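Local coordinates for protein AxyAgu115A (Amphibacillus xylanus NBRC 15112, PDB 6NPS) that acts as a glycoside hydrolase family 115 alpha-glucuronidase, probably releasing glucuronic acid side groups from the xylan of hemicellulose, at residues G172-D177 against I448-D453; N211-A216 against V240-S245; L382-H387 against M407-D412. The protein carries 3 engineered substitutions. One frame throughout, in Å; residues are numbered along the deposited sequence.

Interaction 1: residues G172-D177 against I448-D453; sequences GFFIND and IVNVGD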
ATOM      1  N   GLY A 172      -1.229 -30.522 -35.203  1.00 29.22           N
ATOM      2  CA  GLY A 172      -0.476 -31.087 -34.099  1.00 25.55           C
ATOM      3  C   GLY A 172      -0.148 -30.092 -33.007  1.00 26.14           C
ATOM      4  O   GLY A 172      -0.820 -29.070 -32.835  1.00 30.06           O
ATOM      5  N   PHE A 173       0.936 -30.399 -32.288  1.00 26.11           N
ATOM      6  CA  PHE A 173       1.327 -29.596 -31.158  1.00 32.88           C
ATOM      7  C   PHE A 173       2.853 -29.550 -31.001  1.00 30.54           C
ATOM      8  O   PHE A 173       3.618 -30.279 -31.642  1.00 31.50           O
ATOM      9  CB  PHE A 173       0.638 -30.103 -29.872  1.00 27.01           C
ATOM     10  CG  PHE A 173       0.973 -31.562 -29.500  1.00 29.56           C
ATOM     11  CD1 PHE A 173       2.171 -31.885 -28.818  1.00 34.08           C
ATOM     12  CD2 PHE A 173       0.080 -32.589 -29.793  1.00 28.73           C
ATOM     13  CE1 PHE A 173       2.465 -33.208 -28.452  1.00 35.66           C
ATOM     14  CE2 PHE A 173       0.353 -33.930 -29.425  1.00 29.93           C
ATOM     15  CZ  PHE A 173       1.554 -34.242 -28.751  1.00 32.13           C
ATOM     16  N   PHE A 174       3.253 -28.667 -30.097  1.00 32.01           N
ATOM     17  CA  PHE A 174       4.637 -28.284 -29.809  1.00 30.71           C
ATOM     18  C   PHE A 174       4.834 -28.512 -28.317  1.00 31.75           C
ATOM     19  O   PHE A 174       4.141 -27.886 -27.499  1.00 33.30           O
ATOM     20  CB  PHE A 174       4.823 -26.797 -30.152  1.00 29.13           C
ATOM     21  CG  PHE A 174       6.155 -26.200 -29.769  1.00 31.43           C
ATOM     22  CD1 PHE A 174       7.307 -26.979 -29.686  1.00 33.84           C
ATOM     23  CD2 PHE A 174       6.248 -24.822 -29.548  1.00 33.73           C
ATOM     24  CE1 PHE A 174       8.527 -26.405 -29.348  1.00 35.93           C
ATOM     25  CE2 PHE A 174       7.470 -24.231 -29.225  1.00 40.86           C
ATOM     26  CZ  PHE A 174       8.615 -25.034 -29.125  1.00 36.92           C
ATOM     27  N   ILE A 175       5.695 -29.459 -27.966  1.00 34.74           N
ATOM     28  CA  ILE A 175       6.154 -29.601 -26.589  1.00 39.56           C
ATOM     29  C   ILE A 175       7.167 -28.492 -26.316  1.00 44.73           C
ATOM     30  O   ILE A 175       8.267 -28.516 -26.870  1.00 46.16           O
ATOM     31  CB  ILE A 175       6.787 -30.977 -26.373  1.00 43.66           C
ATOM     32  CG1 ILE A 175       5.821 -32.074 -26.795  1.00 36.53           C
ATOM     33  CG2 ILE A 175       7.298 -31.135 -24.914  1.00 45.85           C
ATOM     34  CD1 ILE A 175       6.573 -33.374 -27.088  1.00 34.93           C
ATOM     35  N   ASN A 176       6.827 -27.532 -25.455  1.00 42.44           N
ATOM     36  CA  ASN A 176       7.688 -26.374 -25.244  1.00 48.34           C
ATOM     37  C   ASN A 176       7.718 -26.028 -23.759  1.00 64.84           C
ATOM     38  O   ASN A 176       7.071 -26.677 -22.938  1.00 59.26           O
ATOM     39  CB  ASN A 176       7.215 -25.171 -26.071  1.00 51.33           C
ATOM     40  CG  ASN A 176       8.217 -23.987 -26.059  1.00 66.93           C
ATOM     41  OD1 ASN A 176       7.814 -22.818 -26.038  1.00 67.34           O
ATOM     42  ND2 ASN A 176       9.519 -24.298 -26.077  1.00 70.23           N
ATOM     43  N   ASP A 177       8.490 -24.999 -23.408  1.00 86.29           N
ATOM     44  CA  ASP A 177       8.551 -24.519 -22.032  1.00100.28           C
ATOM     45  C   ASP A 177       8.733 -25.695 -21.071  1.00101.59           C
ATOM     46  O   ASP A 177       8.058 -25.807 -20.044  1.00110.96           O
ATOM     47  CB  ASP A 177       7.289 -23.706 -21.700  1.00109.35           C
ATOM     48  CG  ASP A 177       6.801 -22.856 -22.881  1.00112.90           C
ATOM     49  OD1 ASP A 177       7.575 -21.996 -23.353  1.00114.48           O
ATOM     50  OD2 ASP A 177       5.652 -23.034 -23.344  1.00111.75           O
ATOM     51  N   ILE A 448      -0.895 -25.645 -35.423  1.00 27.73           N
ATOM     52  CA  ILE A 448      -0.123 -26.257 -34.352  1.00 27.40           C
ATOM     53  C   ILE A 448      -0.312 -25.432 -33.073  1.00 29.36           C
ATOM     54  O   ILE A 448      -0.406 -24.201 -33.124  1.00 30.79           O
ATOM     55  CB  ILE A 448       1.357 -26.377 -34.780  1.00 31.66           C
ATOM     56  CG1 ILE A 448       2.182 -27.065 -33.679  1.00 32.99           C
ATOM     57  CG2 ILE A 448       1.920 -24.990 -35.190  1.00 28.17           C
ATOM     58  CD1 ILE A 448       3.517 -27.702 -34.183  1.00 32.97           C
ATOM     59  N   VAL A 449      -0.398 -26.098 -31.922  1.00 25.25           N
ATOM     60  CA  VAL A 449      -0.590 -25.379 -30.659  1.00 25.02           C
ATOM     61  C   VAL A 449       0.562 -25.672 -29.714  1.00 29.11           C
ATOM     62  O   VAL A 449       1.002 -26.809 -29.587  1.00 28.96           O
ATOM     63  CB  VAL A 449      -1.972 -25.685 -30.020  1.00 24.44           C
ATOM     64  CG1 VAL A 449      -2.219 -27.230 -29.880  1.00 25.05           C
ATOM     65  CG2 VAL A 449      -2.100 -25.010 -28.628  1.00 25.43           C
ATOM     66  N   ASN A 450       1.063 -24.625 -29.052  1.00 28.04           N
ATOM     67  CA  ASN A 450       2.028 -24.797 -27.977  1.00 30.02           C
ATOM     68  C   ASN A 450       1.328 -25.319 -26.725  1.00 30.06           C
ATOM     69  O   ASN A 450       0.481 -24.617 -26.142  1.00 29.64           O
ATOM     70  CB  ASN A 450       2.717 -23.453 -27.681  1.00 28.16           C
ATOM     71  CG  ASN A 450       3.850 -23.564 -26.670  1.00 32.22           C
ATOM     72  OD1 ASN A 450       3.853 -24.417 -25.763  1.00 32.59           O
ATOM     73  ND2 ASN A 450       4.848 -22.689 -26.829  1.00 31.69           N
ATOM     74  N   VAL A 451       1.686 -26.531 -26.291  1.00 29.46           N
ATOM     75  CA  VAL A 451       1.012 -27.155 -25.145  1.00 32.85           C
ATOM     76  C   VAL A 451       1.940 -27.277 -23.951  1.00 33.19           C
ATOM     77  O   VAL A 451       1.647 -28.047 -23.043  1.00 32.42           O
ATOM     78  CB  VAL A 451       0.429 -28.543 -25.473  1.00 33.19           C
ATOM     79  CG1 VAL A 451      -0.748 -28.471 -26.432  1.00 33.47           C
ATOM     80  CG2 VAL A 451       1.568 -29.473 -25.968  1.00 30.36           C
ATOM     81  N   GLY A 452       3.066 -26.555 -23.941  1.00 35.93           N
ATOM     82  CA  GLY A 452       3.964 -26.657 -22.799  1.00 38.17           C
ATOM     83  C   GLY A 452       4.408 -28.083 -22.517  1.00 38.02           C
ATOM     84  O   GLY A 452       4.902 -28.770 -23.416  1.00 35.25           O
ATOM     85  N   ASP A 453       4.205 -28.548 -21.283  1.00 35.47           N
ATOM     86  CA  ASP A 453       4.564 -29.900 -20.875  1.00 40.01           C
ATOM     87  C   ASP A 453       3.424 -30.880 -21.078  1.00 39.64           C
ATOM     88  O   ASP A 453       3.472 -31.970 -20.507  1.00 42.04           O
ATOM     89  CB  ASP A 453       4.926 -29.915 -19.392  1.00 53.86           C
ATOM     90  CG  ASP A 453       6.003 -28.907 -19.065  1.00 74.04           C
ATOM     91  OD1 ASP A 453       5.650 -27.748 -18.759  1.00 80.18           O
ATOM     92  OD2 ASP A 453       7.200 -29.254 -19.139  1.00 80.15           O
TER

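Interaction 2: residues N211-A216 against V240-S245; sequences NYLWPA and VIMGAS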
ATOM      1  N   ASN A 211      -1.084 -35.226 -36.907  1.00 28.23           N
ATOM      2  CA  ASN A 211      -0.052 -35.812 -37.756  1.00 28.46           C
ATOM      3  C   ASN A 211       1.260 -35.027 -37.740  1.00 30.41           C
ATOM      4  O   ASN A 211       2.177 -35.397 -38.478  1.00 31.22           O
ATOM      5  CB  ASN A 211      -0.546 -35.966 -39.238  1.00 28.99           C
ATOM      6  CG  ASN A 211      -0.900 -34.614 -39.905  1.00 30.04           C
ATOM      7  OD1 ASN A 211      -0.698 -33.556 -39.319  1.00 31.52           O
ATOM      8  ND2 ASN A 211      -1.417 -34.658 -41.146  1.00 27.19           N
ATOM      9  N   TYR A 212       1.410 -34.001 -36.898  1.00 31.54           N
ATOM     10  CA  TYR A 212       2.533 -33.077 -37.010  1.00 33.12           C
ATOM     11  C   TYR A 212       3.013 -32.709 -35.610  1.00 31.88           C
ATOM     12  O   TYR A 212       2.192 -32.470 -34.730  1.00 29.70           O
ATOM     13  CB  TYR A 212       2.088 -31.820 -37.781  1.00 31.58           C
ATOM     14  CG  TYR A 212       3.121 -30.706 -38.033  1.00 34.69           C
ATOM     15  CD1 TYR A 212       2.875 -29.409 -37.599  1.00 34.66           C
ATOM     16  CD2 TYR A 212       4.281 -30.942 -38.794  1.00 31.51           C
ATOM     17  CE1 TYR A 212       3.750 -28.388 -37.845  1.00 32.91           C
ATOM     18  CE2 TYR A 212       5.194 -29.898 -39.028  1.00 29.66           C
ATOM     19  CZ  TYR A 212       4.904 -28.631 -38.583  1.00 33.87           C
ATOM     20  OH  TYR A 212       5.774 -27.591 -38.808  1.00 36.41           O
ATOM     21  N   LEU A 213       4.331 -32.655 -35.406  1.00 29.40           N
ATOM     22  CA  LEU A 213       4.891 -32.414 -34.073  1.00 30.32           C
ATOM     23  C   LEU A 213       6.098 -31.477 -34.150  1.00 32.43           C
ATOM     24  O   LEU A 213       6.953 -31.654 -35.028  1.00 31.43           O
ATOM     25  CB  LEU A 213       5.320 -33.761 -33.449  1.00 29.18           C
ATOM     26  CG  LEU A 213       6.018 -33.729 -32.088  1.00 35.55           C
ATOM     27  CD1 LEU A 213       5.027 -33.364 -30.986  1.00 34.57           C
ATOM     28  CD2 LEU A 213       6.639 -35.092 -31.811  1.00 37.48           C
ATOM     29  N   TRP A 214       6.162 -30.489 -33.241  1.00 33.85           N
ATOM     30  CA  TRP A 214       7.415 -29.843 -32.891  1.00 31.61           C
ATOM     31  C   TRP A 214       7.897 -30.445 -31.576  1.00 33.65           C
ATOM     32  O   TRP A 214       7.189 -30.353 -30.551  1.00 30.85           O
ATOM     33  CB  TRP A 214       7.275 -28.328 -32.732  1.00 31.76           C
ATOM     34  CG  TRP A 214       6.923 -27.510 -33.959  1.00 32.51           C
ATOM     35  CD1 TRP A 214       6.754 -27.957 -35.255  1.00 30.29           C
ATOM     36  CD2 TRP A 214       6.676 -26.101 -33.979  1.00 31.97           C
ATOM     37  NE1 TRP A 214       6.393 -26.895 -36.063  1.00 30.38           N
ATOM     38  CE2 TRP A 214       6.342 -25.753 -35.307  1.00 33.23           C
ATOM     39  CE3 TRP A 214       6.674 -25.094 -32.984  1.00 31.04           C
ATOM     40  CZ2 TRP A 214       6.005 -24.443 -35.678  1.00 38.18           C
ATOM     41  CZ3 TRP A 214       6.328 -23.803 -33.344  1.00 33.94           C
ATOM     42  CH2 TRP A 214       5.990 -23.487 -34.684  1.00 38.31           C
ATOM     43  N   PRO A 215       9.071 -31.046 -31.547  1.00 31.07           N
ATOM     44  CA  PRO A 215       9.541 -31.718 -30.333  1.00 35.54           C
ATOM     45  C   PRO A 215      10.159 -30.745 -29.350  1.00 32.49           C
ATOM     46  O   PRO A 215      10.340 -29.550 -29.617  1.00 32.43           O
ATOM     47  CB  PRO A 215      10.598 -32.680 -30.860  1.00 33.72           C
ATOM     48  CG  PRO A 215      11.195 -31.924 -32.022  1.00 32.78           C
ATOM     49  CD  PRO A 215      10.048 -31.150 -32.653  1.00 29.04           C
ATOM     50  N   ALA A 216      10.452 -31.277 -28.167  1.00 31.54           N
ATOM     51  CA  ALA A 216      11.156 -30.484 -27.169  1.00 35.91           C
ATOM     52  C   ALA A 216      12.532 -30.086 -27.696  1.00 38.35           C
ATOM     53  O   ALA A 216      13.191 -30.855 -28.417  1.00 35.26           O
ATOM     54  CB  ALA A 216      11.287 -31.273 -25.865  1.00 37.31           C
ATOM     55  N   VAL A 240       4.420 -39.794 -38.157  1.00 36.65           N
ATOM     56  CA  VAL A 240       4.369 -38.494 -37.495  1.00 32.58           C
ATOM     57  C   VAL A 240       5.305 -37.560 -38.261  1.00 37.21           C
ATOM     58  O   VAL A 240       6.514 -37.788 -38.307  1.00 37.83           O
ATOM     59  CB  VAL A 240       4.765 -38.601 -36.020  1.00 35.53           C
ATOM     60  CG1 VAL A 240       4.894 -37.195 -35.374  1.00 33.82           C
ATOM     61  CG2 VAL A 240       3.755 -39.476 -35.277  1.00 33.97           C
ATOM     62  N   ILE A 241       4.746 -36.520 -38.877  1.00 36.10           N
ATOM     63  CA  ILE A 241       5.516 -35.563 -39.671  1.00 31.79           C
ATOM     64  C   ILE A 241       6.234 -34.630 -38.705  1.00 32.61           C
ATOM     65  O   ILE A 241       5.599 -33.980 -37.867  1.00 33.29           O
ATOM     66  CB  ILE A 241       4.592 -34.767 -40.609  1.00 36.51           C
ATOM     67  CG1 ILE A 241       3.693 -35.697 -41.455  1.00 39.73           C
ATOM     68  CG2 ILE A 241       5.357 -33.848 -41.490  1.00 35.36           C
ATOM     69  CD1 ILE A 241       2.481 -34.961 -42.053  1.00 41.23           C
ATOM     70  N   MET A 242       7.549 -34.556 -38.802  1.00 32.91           N
ATOM     71  CA  MET A 242       8.272 -33.718 -37.850  1.00 33.80           C
ATOM     72  C   MET A 242       8.342 -32.288 -38.372  1.00 36.49           C
ATOM     73  O   MET A 242       8.437 -32.050 -39.575  1.00 36.20           O
ATOM     74  CB  MET A 242       9.680 -34.275 -37.593  1.00 33.79           C
ATOM     75  CG  MET A 242       9.695 -35.621 -36.828  1.00 34.41           C
ATOM     76  SD  MET A 242       8.658 -35.573 -35.308  1.00 35.90           S
ATOM     77  CE  MET A 242       9.498 -34.232 -34.412  1.00 34.37           C
ATOM     78  N   GLY A 243       8.280 -31.323 -37.458  1.00 33.55           N
ATOM     79  CA  GLY A 243       8.595 -29.959 -37.857  1.00 30.02           C
ATOM     80  C   GLY A 243       9.475 -29.273 -36.833  1.00 32.07           C
ATOM     81  O   GLY A 243       9.976 -29.891 -35.884  1.00 32.92           O
ATOM     82  N   ALA A 244       9.615 -27.964 -36.987  1.00 34.99           N
ATOM     83  CA  ALA A 244      10.507 -27.228 -36.120  1.00 37.77           C
ATOM     84  C   ALA A 244       9.976 -25.824 -35.957  1.00 36.82           C
ATOM     85  O   ALA A 244       9.283 -25.290 -36.833  1.00 37.39           O
ATOM     86  CB  ALA A 244      11.954 -27.204 -36.697  1.00 37.49           C
ATOM     87  N   SER A 245      10.327 -25.208 -34.832  1.00 38.53           N
ATOM     88  CA  SER A 245       9.797 -23.900 -34.541  1.00 44.53           C
ATOM     89  C   SER A 245      10.408 -22.860 -35.473  1.00 46.88           C
ATOM     90  O   SER A 245      11.326 -23.124 -36.262  1.00 41.17           O
ATOM     91  CB  SER A 245      10.030 -23.543 -33.075  1.00 45.49           C
ATOM     92  OG  SER A 245      11.382 -23.142 -32.866  1.00 46.95           O
TER
HETATM   93  O   HOH W   1       8.295 -27.306 -39.793  1.00 36.21           O

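Interaction 3: residues L382-H387 against M407-D412; sequences LCDDNH and MYYHFD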
ATOM      1  N   LEU A 382       1.016 -18.010 -39.810  1.00 30.68           N
ATOM      2  CA  LEU A 382       0.669 -16.879 -38.962  1.00 35.63           C
ATOM      3  C   LEU A 382       0.703 -17.330 -37.504  1.00 39.87           C
ATOM      4  O   LEU A 382       0.707 -18.528 -37.194  1.00 37.55           O
ATOM      5  CB  LEU A 382      -0.727 -16.328 -39.324  1.00 35.21           C
ATOM      6  CG  LEU A 382      -0.817 -15.863 -40.794  1.00 41.23           C
ATOM      7  CD1 LEU A 382      -2.239 -15.738 -41.302  1.00 39.07           C
ATOM      8  CD2 LEU A 382      -0.083 -14.561 -40.986  1.00 42.82           C
ATOM      9  N   CYS A 383       0.717 -16.365 -36.594  1.00 34.18           N
ATOM     10  CA  CYS A 383       0.864 -16.707 -35.188  1.00 33.72           C
ATOM     11  C   CYS A 383      -0.116 -15.862 -34.402  1.00 34.18           C
ATOM     12  O   CYS A 383      -0.443 -14.740 -34.819  1.00 32.83           O
ATOM     13  CB  CYS A 383       2.306 -16.466 -34.709  1.00 41.29           C
ATOM     14  SG  CYS A 383       3.531 -17.317 -35.827  1.00 59.60           S
ATOM     15  N   ASP A 384      -0.602 -16.408 -33.283  1.00 32.28           N
ATOM     16  CA  ASP A 384      -1.333 -15.581 -32.326  1.00 34.12           C
ATOM     17  C   ASP A 384      -0.350 -14.677 -31.572  1.00 33.20           C
ATOM     18  O   ASP A 384       0.848 -14.628 -31.863  1.00 32.00           O
ATOM     19  CB  ASP A 384      -2.155 -16.444 -31.366  1.00 32.72           C
ATOM     20  CG  ASP A 384      -1.298 -17.167 -30.301  1.00 33.32           C
ATOM     21  OD1 ASP A 384      -0.040 -17.170 -30.365  1.00 28.24           O
ATOM     22  OD2 ASP A 384      -1.920 -17.752 -29.362  1.00 31.56           O
ATOM     23  N   ASP A 385      -0.865 -13.924 -30.597  1.00 30.53           N
ATOM     24  CA  ASP A 385      -0.044 -12.966 -29.887  1.00 31.11           C
ATOM     25  C   ASP A 385       0.616 -13.579 -28.649  1.00 34.99           C
ATOM     26  O   ASP A 385       1.040 -12.833 -27.762  1.00 31.02           O
ATOM     27  CB  ASP A 385      -0.881 -11.745 -29.499  1.00 32.61           C
ATOM     28  CG  ASP A 385      -2.019 -12.081 -28.516  1.00 33.25           C
ATOM     29  OD1 ASP A 385      -2.255 -13.265 -28.150  1.00 33.90           O
ATOM     30  OD2 ASP A 385      -2.697 -11.126 -28.085  1.00 36.94           O
ATOM     31  N   ASN A 386       0.675 -14.914 -28.562  1.00 28.09           N
ATOM     32  CA  ASN A 386       1.307 -15.692 -27.498  1.00 27.51           C
ATOM     33  C   ASN A 386       0.334 -15.805 -26.336  1.00 29.29           C
ATOM     34  O   ASN A 386       0.627 -16.507 -25.370  1.00 29.32           O
ATOM     35  CB  ASN A 386       2.679 -15.131 -27.042  1.00 29.13           C
ATOM     36  CG  ASN A 386       3.723 -15.249 -28.146  1.00 34.89           C
ATOM     37  OD1 ASN A 386       3.942 -16.350 -28.658  1.00 33.99           O
ATOM     38  ND2 ASN A 386       4.343 -14.139 -28.535  1.00 36.47           N
ATOM     39  N   HIS A 387      -0.846 -15.192 -26.435  1.00 26.97           N
ATOM     40  CA  HIS A 387      -1.838 -15.251 -25.376  1.00 30.04           C
ATOM     41  C   HIS A 387      -3.179 -15.738 -25.873  1.00 33.29           C
ATOM     42  O   HIS A 387      -4.169 -15.623 -25.152  1.00 30.99           O
ATOM     43  CB  HIS A 387      -1.941 -13.891 -24.714  1.00 29.80           C
ATOM     44  CG  HIS A 387      -0.697 -13.574 -23.953  1.00 30.29           C
ATOM     45  ND1 HIS A 387      -0.589 -13.783 -22.593  1.00 29.95           N
ATOM     46  CD2 HIS A 387       0.520 -13.162 -24.378  1.00 29.62           C
ATOM     47  CE1 HIS A 387       0.633 -13.477 -22.205  1.00 32.23           C
ATOM     48  NE2 HIS A 387       1.335 -13.106 -23.272  1.00 31.06           N
ATOM     49  N   MET A 407      -1.421 -21.657 -38.715  1.00 30.49           N
ATOM     50  CA  MET A 407      -1.645 -20.895 -37.486  1.00 28.81           C
ATOM     51  C   MET A 407      -0.918 -21.587 -36.348  1.00 32.19           C
ATOM     52  O   MET A 407      -1.058 -22.804 -36.147  1.00 28.23           O
ATOM     53  CB  MET A 407      -3.135 -20.751 -37.147  1.00 27.97           C
ATOM     54  CG  MET A 407      -3.407 -19.964 -35.789  1.00 31.94           C
ATOM     55  SD  MET A 407      -2.687 -18.274 -35.826  1.00 36.73           S
ATOM     56  CE  MET A 407      -3.498 -17.587 -37.263  1.00 31.10           C
ATOM     57  N   TYR A 408      -0.131 -20.806 -35.616  1.00 30.16           N
ATOM     58  CA  TYR A 408       0.568 -21.244 -34.416  1.00 30.44           C
ATOM     59  C   TYR A 408      -0.108 -20.574 -33.222  1.00 31.60           C
ATOM     60  O   TYR A 408      -0.089 -19.345 -33.105  1.00 29.56           O
ATOM     61  CB  TYR A 408       2.048 -20.876 -34.534  1.00 32.71           C
ATOM     62  CG  TYR A 408       2.856 -21.151 -33.298  1.00 29.63           C
ATOM     63  CD1 TYR A 408       2.563 -22.229 -32.474  1.00 29.61           C
ATOM     64  CD2 TYR A 408       3.934 -20.324 -32.964  1.00 30.31           C
ATOM     65  CE1 TYR A 408       3.316 -22.471 -31.308  1.00 28.83           C
ATOM     66  CE2 TYR A 408       4.706 -20.568 -31.828  1.00 31.17           C
ATOM     67  CZ  TYR A 408       4.379 -21.627 -31.002  1.00 30.72           C
ATOM     68  OH  TYR A 408       5.126 -21.847 -29.863  1.00 30.90           O
ATOM     69  N   TYR A 409      -0.741 -21.383 -32.372  1.00 25.04           N
ATOM     70  CA  TYR A 409      -1.617 -20.967 -31.282  1.00 24.56           C
ATOM     71  C   TYR A 409      -0.968 -21.401 -29.968  1.00 26.43           C
ATOM     72  O   TYR A 409      -0.104 -22.279 -29.963  1.00 28.76           O
ATOM     73  CB  TYR A 409      -3.022 -21.592 -31.467  1.00 26.72           C
ATOM     74  CG  TYR A 409      -4.103 -20.906 -30.656  1.00 27.24           C
ATOM     75  CD1 TYR A 409      -4.691 -19.710 -31.101  1.00 27.83           C
ATOM     76  CD2 TYR A 409      -4.535 -21.445 -29.464  1.00 26.36           C
ATOM     77  CE1 TYR A 409      -5.683 -19.057 -30.349  1.00 26.98           C
ATOM     78  CE2 TYR A 409      -5.541 -20.784 -28.676  1.00 29.11           C
ATOM     79  CZ  TYR A 409      -6.104 -19.605 -29.149  1.00 31.44           C
ATOM     80  OH  TYR A 409      -7.084 -18.948 -28.420  1.00 30.51           O
ATOM     81  N   HIS A 410      -1.280 -20.707 -28.860  1.00 27.45           N
ATOM     82  CA  HIS A 410      -0.667 -21.003 -27.560  1.00 28.41           C
ATOM     83  C   HIS A 410      -1.718 -21.385 -26.516  1.00 29.80           C
ATOM     84  O   HIS A 410      -2.673 -20.636 -26.287  1.00 29.47           O
ATOM     85  CB  HIS A 410       0.120 -19.800 -27.015  1.00 26.80           C
ATOM     86  CG  HIS A 410       1.441 -19.579 -27.686  1.00 28.74           C
ATOM     87  ND1 HIS A 410       1.543 -18.996 -28.929  1.00 29.63           N
ATOM     88  CD2 HIS A 410       2.711 -19.886 -27.304  1.00 28.52           C
ATOM     89  CE1 HIS A 410       2.813 -18.923 -29.270  1.00 30.00           C
ATOM     90  NE2 HIS A 410       3.546 -19.449 -28.302  1.00 29.54           N
ATOM     91  N   PHE A 411      -1.509 -22.533 -25.862  1.00 30.57           N
ATOM     92  CA  PHE A 411      -2.109 -22.888 -24.580  1.00 29.83           C
ATOM     93  C   PHE A 411      -1.138 -22.687 -23.436  1.00 31.79           C
ATOM     94  O   PHE A 411      -1.507 -22.952 -22.291  1.00 32.93           O
ATOM     95  CB  PHE A 411      -2.535 -24.376 -24.537  1.00 27.08           C
ATOM     96  CG  PHE A 411      -3.607 -24.765 -25.527  1.00 27.51           C
ATOM     97  CD1 PHE A 411      -4.392 -23.817 -26.160  1.00 27.76           C
ATOM     98  CD2 PHE A 411      -3.834 -26.110 -25.802  1.00 26.99           C
ATOM     99  CE1 PHE A 411      -5.403 -24.185 -27.031  1.00 31.93           C
ATOM    100  CE2 PHE A 411      -4.834 -26.486 -26.706  1.00 28.55           C
ATOM    101  CZ  PHE A 411      -5.607 -25.525 -27.329  1.00 28.08           C
ATOM    102  N   ASP A 412       0.105 -22.280 -23.727  1.00 29.46           N
ATOM    103  CA  ASP A 412       1.217 -22.247 -22.780  1.00 29.39           C
ATOM    104  C   ASP A 412       2.234 -21.277 -23.346  1.00 28.90           C
ATOM    105  O   ASP A 412       2.471 -21.281 -24.553  1.00 30.91           O
ATOM    106  CB  ASP A 412       1.795 -23.658 -22.622  1.00 37.04           C
ATOM    107  CG  ASP A 412       2.764 -23.814 -21.449  1.00 48.54           C
ATOM    108  OD1 ASP A 412       3.898 -23.284 -21.519  1.00 49.89           O
ATOM    109  OD2 ASP A 412       2.402 -24.521 -20.469  1.00 52.24           O
TER

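Interaction 1: residues G172-D177 against I448-D453
Gly172-Phe174 and Ile448-Asn450 run as parallel strands 32° apart, and Val449 is gripped twice, its N donating to Gly172 O (3.1 Å) and its O accepting from Phe174 N (3.0 Å). Val451 N then donates to Phe174 O, and further along, Asn176 N bonds to Gly452 O. Phe173 shares one face with Val449, and its ring meets Val451 obliquely, Phe173 CD1 lying 3.8 Å from Val451 CG2. These two strands are the first and last of the eight-stranded TIM barrel, which this pairing closes; helices 195-207 and 458-469 pack over the Phe173 face. On the face of Phe174, Ile448 and Asn450, Ile448 CD1 rests 3.6 Å from Phe173 O. With CG anti to the backbone N (chi1 -174°), the Asn450 amide lies alongside the Phe174 ring, the two planes 55° apart and Asn450 ND2 3.7 Å from Phe174 CD2. Asn450 OD1 accepts from Gly452 N (2.9 Å) in an Asx turn, while ND2 bonds to Tyr408 OH. With an alanine here, Gly452 N would probably lose its acceptor and Tyr408 OH its amide partner, leaving the turn freer to move.

Interaction 2: residues N211-A216 against V240-S245
Leu213 and Met242 lie side by side on one face of the sheet, Leu213 CD2 4.0 Å from Met242 CE. Bends at both chi2 and chi3 curl the methionine back toward the partner strand, and this brings the same methyl to 3.6 Å from Pro215 CD. Val240 CG1 packs against Leu213 CB beside them. On the other face Tyr212 and Ile241 cross at about a right angle, the Ile241 CG2 branch approaching Tyr212 CD2. Further along, Trp214 lays its indole over the backbone that follows the second strand: Ser245 CA makes a CH-pi contact 3.6 Å from the centroid of the six-membered ring of Trp214, almost straight above it. Gly243 runs beside both aromatics, its CA 3.6 Å from Tyr212 CE2, where a beta carbon would run into Tyr212 OH.

The backbones are joined in parallel by Ile241 N to Asn211 O, Leu213 N to Ile241 O and Gly243 N to Leu213 O. At the polar edge Trp214 NE1 donates to Tyr212 OH (2.9 Å, 164°), which sits in the plane of the indole and so helps fix both rings. A water 2.7 Å from Tyr212 OH accepts from Ala244 N, bridging the hydroxyl to the segment 240-245. The Asn211 amide is held by Arg171 N, Lys169 O and Glu95, and Ser245 OG by Glu248.

The pair belongs to a beta-alpha-beta unit, strand 212-214, helix 230-238 and strand 241-242, within the parallel TIM barrel. Helix 195-207 covers Leu213 and Val240, helix 120-133 touches Asn211 and Ile241, and strand 212-214 is flanked by strands 170-174 and 241-242.

Interaction 3: residues L382-H387 against M407-D412
Asp384 and His410 form the tight part of this contact. The imidazole ND1 donates to the syn lone pair of Asp384 OD1 (2.8 Å), with carboxylate and ring only 7° from coplanar. The same oxygen takes Asn386 N (3.0 Å) from above the carboxylate plane, closing an Asx turn, and Asp384 OD2 accepts from His410 N (3.1 Å) from the opposite side of that plane. A chi1 of 74° sets the Asp384 carboxylate between its own backbone N and carbonyl carbon, within reach of all three donors. The imidazole is sandwiched as well: Asn386 CA lies over one face, 3.9 Å from the His410 ring centroid, and Tyr408 CE1 over the opposite face. The ring is thus held by its ND1 bond and by packing on both faces.

One step back along the strands the fit is looser and mainly apolar beside the backbone bonds Tyr408 N to Leu382 O and Asp384 N to Tyr408 O. Met407, bent along its chain, brings CE to 3.7 Å from Leu382 CB, and Cys383 SG makes a sulfur-aromatic contact at the edge of the Tyr408 ring, 4.1 Å from Tyr408 CB.

Tyr408 OH hydrogen-bonds a bound glycerol, probably from the crystallisation liquor. The tight cluster gathers where two adjacent parallel strands end at their C-terminal side, the end of a TIM barrel that characteristically carries the active site.

How the interactions relate
All three contacts are buried and join neighbouring strands of one parallel barrel. Interaction 1 is the middle one: its strand 170-174 borders strand 212-214 of interaction 2, its strand 446-450 borders strand 405-410 of interaction 3, and backbone pairs such as Phe173 O with Trp214 N and Asn450 N with Tyr409 O continue the sheet. Inside the barrel Phe174, Trp214 and Tyr408 meet, so aromatic packing links all three. Their chemistry differs: interaction 2, farthest from the chain centre, relies mostly on apolar and aromatic packing; interaction 1 mixes apolar packing with an Asx turn made by Asn450; and interaction 3 adds a histidine-carboxylate pair beside a bound glycerol.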